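Side-chain contact in putative oxidoreductase FAD-binding subunit (PDB 4ZOH), which probably serves as the flavoprotein subunit of a molybdopterin-dependent oxidoreductase, holding an FAD that is likely to relay electrons: residues Glu245-Thr250 / Tyr259-Val264. Residues are numbered along the deposited sequence; the frame is centred on the assembly and turned at random.
Sequences ESANPT and YKKKMV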
loop_
_atom_site.group_PDB
_atom_site.type_symbol
_atom_site.label_atom_id
_atom_site.label_comp_id
_atom_site.label_asym_id
_atom_site.label_seq_id
_atom_site.Cartn_x
_atom_site.Cartn_y
_atom_site.Cartn_z
ATOM N N GLU B 245 33.042 -0.770 53.784
ATOM C CA GLU B 245 33.416 -2.095 54.268
ATOM C C GLU B 245 32.429 -3.130 53.821
ATOM O O GLU B 245 32.814 -4.294 53.640
ATOM C CB GLU B 245 33.531 -2.159 55.792
ATOM C CG GLU B 245 34.553 -1.194 56.371
ATOM C CD GLU B 245 34.467 -1.065 57.884
ATOM O OE1 GLU B 245 33.836 -1.929 58.544
ATOM O OE2 GLU B 245 35.039 -0.091 58.409
ATOM N N SER B 246 31.163 -2.744 53.648
ATOM C CA SER B 246 30.141 -3.736 53.216
ATOM C C SER B 246 29.998 -3.884 51.683
ATOM O O SER B 246 29.220 -4.715 51.233
ATOM C CB SER B 246 28.784 -3.486 53.859
ATOM O OG SER B 246 28.953 -3.080 55.191
ATOM N N ALA B 247 30.746 -3.085 50.899
ATOM C CA ALA B 247 30.608 -3.072 49.414
ATOM C C ALA B 247 31.620 -3.991 48.763
ATOM O O ALA B 247 32.813 -3.790 48.938
ATOM C CB ALA B 247 30.739 -1.656 48.843
ATOM N N ASN B 248 31.149 -4.985 48.019
ATOM C CA ASN B 248 32.012 -5.864 47.215
ATOM C C ASN B 248 31.673 -5.726 45.704
ATOM O O ASN B 248 31.263 -6.701 45.088
ATOM C CB ASN B 248 31.850 -7.317 47.755
ATOM C CG ASN B 248 32.810 -8.320 47.134
ATOM O OD1 ASN B 248 33.788 -7.975 46.468
ATOM N ND2 ASN B 248 32.527 -9.591 47.362
ATOM N N PRO B 249 31.806 -4.503 45.108
ATOM C CA PRO B 249 31.285 -4.272 43.748
ATOM C C PRO B 249 32.128 -4.852 42.581
ATOM O O PRO B 249 33.196 -5.365 42.821
ATOM C CB PRO B 249 31.230 -2.753 43.660
ATOM C CG PRO B 249 32.383 -2.315 44.496
ATOM C CD PRO B 249 32.466 -3.284 45.629
ATOM N N THR B 250 31.627 -4.704 41.340
ATOM C CA THR B 250 32.079 -5.378 40.133
ATOM C C THR B 250 32.350 -4.297 39.112
ATOM O O THR B 250 31.567 -3.353 39.011
ATOM C CB THR B 250 30.979 -6.372 39.693
ATOM O OG1 THR B 250 30.760 -7.287 40.763
ATOM C CG2 THR B 250 31.339 -7.176 38.465
ATOM N N TYR B 259 35.629 2.800 41.854
ATOM C CA TYR B 259 34.808 3.984 41.810
ATOM C C TYR B 259 33.504 3.776 42.592
ATOM O O TYR B 259 33.095 4.667 43.336
ATOM C CB TYR B 259 34.530 4.423 40.377
ATOM C CG TYR B 259 33.352 5.361 40.267
ATOM C CD1 TYR B 259 33.511 6.762 40.503
ATOM C CD2 TYR B 259 32.060 4.867 39.931
ATOM C CE1 TYR B 259 32.433 7.638 40.360
ATOM C CE2 TYR B 259 30.965 5.733 39.802
ATOM C CZ TYR B 259 31.147 7.103 40.026
ATOM O OH TYR B 259 30.105 7.949 39.927
ATOM N N LYS B 260 32.922 2.589 42.442
ATOM C CA LYS B 260 31.675 2.228 43.053
ATOM C C LYS B 260 31.801 2.199 44.578
ATOM O O LYS B 260 30.903 2.672 45.276
ATOM C CB LYS B 260 31.210 0.866 42.536
ATOM C CG LYS B 260 30.531 0.915 41.163
ATOM C CD LYS B 260 30.372 -0.487 40.648
ATOM C CE LYS B 260 29.890 -0.528 39.211
ATOM N NZ LYS B 260 29.251 -1.872 39.091
ATOM N N LYS B 261 32.889 1.594 45.073
ATOM C CA LYS B 261 33.188 1.501 46.503
ATOM C C LYS B 261 33.286 2.930 47.072
ATOM O O LYS B 261 32.624 3.238 48.034
ATOM C CB LYS B 261 34.486 0.730 46.701
ATOM C CG LYS B 261 34.653 0.160 48.080
ATOM C CD LYS B 261 36.097 -0.261 48.289
ATOM C CE LYS B 261 36.318 -0.887 49.671
ATOM N NZ LYS B 261 35.783 -2.273 49.777
ATOM N N LYS B 262 34.052 3.801 46.415
ATOM C CA LYS B 262 34.129 5.215 46.753
ATOM C C LYS B 262 32.770 5.879 46.741
ATOM O O LYS B 262 32.436 6.617 47.687
ATOM C CB LYS B 262 35.128 5.977 45.868
ATOM C CG LYS B 262 36.601 5.564 46.067
ATOM C CD LYS B 262 37.566 6.165 45.039
ATOM C CE LYS B 262 37.669 7.691 45.191
ATOM N NZ LYS B 262 38.373 8.384 44.066
ATOM N N MET B 263 31.946 5.568 45.732
ATOM C CA MET B 263 30.586 6.118 45.713
ATOM C C MET B 263 29.712 5.657 46.861
ATOM O O MET B 263 28.784 6.385 47.224
ATOM C CB MET B 263 29.888 5.932 44.354
ATOM C CG MET B 263 30.653 6.696 43.297
ATOM S SD MET B 263 30.803 8.462 43.533
ATOM C CE MET B 263 32.520 8.749 44.077
ATOM N N VAL B 264 29.999 4.495 47.463
ATOM C CA VAL B 264 29.211 4.088 48.629
ATOM C C VAL B 264 29.354 5.155 49.748
ATOM O O VAL B 264 28.350 5.582 50.383
ATOM C CB VAL B 264 29.558 2.681 49.093
ATOM C CG1 VAL B 264 29.024 2.387 50.491
ATOM C CG2 VAL B 264 28.991 1.686 48.104
HETATM O O HOH W 1 28.719 -3.771 41.310
#
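Ala247 sets its methyl against Val264 on the helix 257-276, with CB 3.8 Å from Val264 CG2. A methyl suits this buried spot, since Val212 packs on both residues and Val264 also rests on Val189 and Leu209 of the sheet beneath. The carbonyl of Ala247 is reached by a longer arm: Lys261 NZ makes a weak hydrogen bond of 3.4 Å to Ala247 O. With CG anti to the backbone N (chi1 -160°), the chain of Lys261 runs out extended and then bends at its last torsion (chi4 75°), and the same ammonium also bonds the carbonyl of Met244. Pro249 turns its ring to the helix. Its CB lies 3.8 Å from Lys260 CB and its CG 4.0 Å from Lys261 N; a rigid apolar ring suits this place because it packs on the Lys260 methylenes and needs no polar partner. Lys260, extended beyond CG, runs alongside the ring in the opposite sense and brings NZ to Thr250 O at 2.8 Å, almost in line with the carbonyl (C=O...N angle 161°). A water accepts from Lys260 NZ at 3.0 Å and from Thr250 N, so the ammonium holds the Thr250 carbonyl directly and its N-H through the water. Were Lys260 an alanine, the Thr250 carbonyl and the water would probably lose their charged donor, and Pro249 CB the methylenes along it. Within the CO dehydrogenase flavoprotein C-terminal domain, Lys260 thus carries the polar grip on main-chain atoms, Lys261 adds a weak bond, and alanine and proline form the apolar seam between loop and helix.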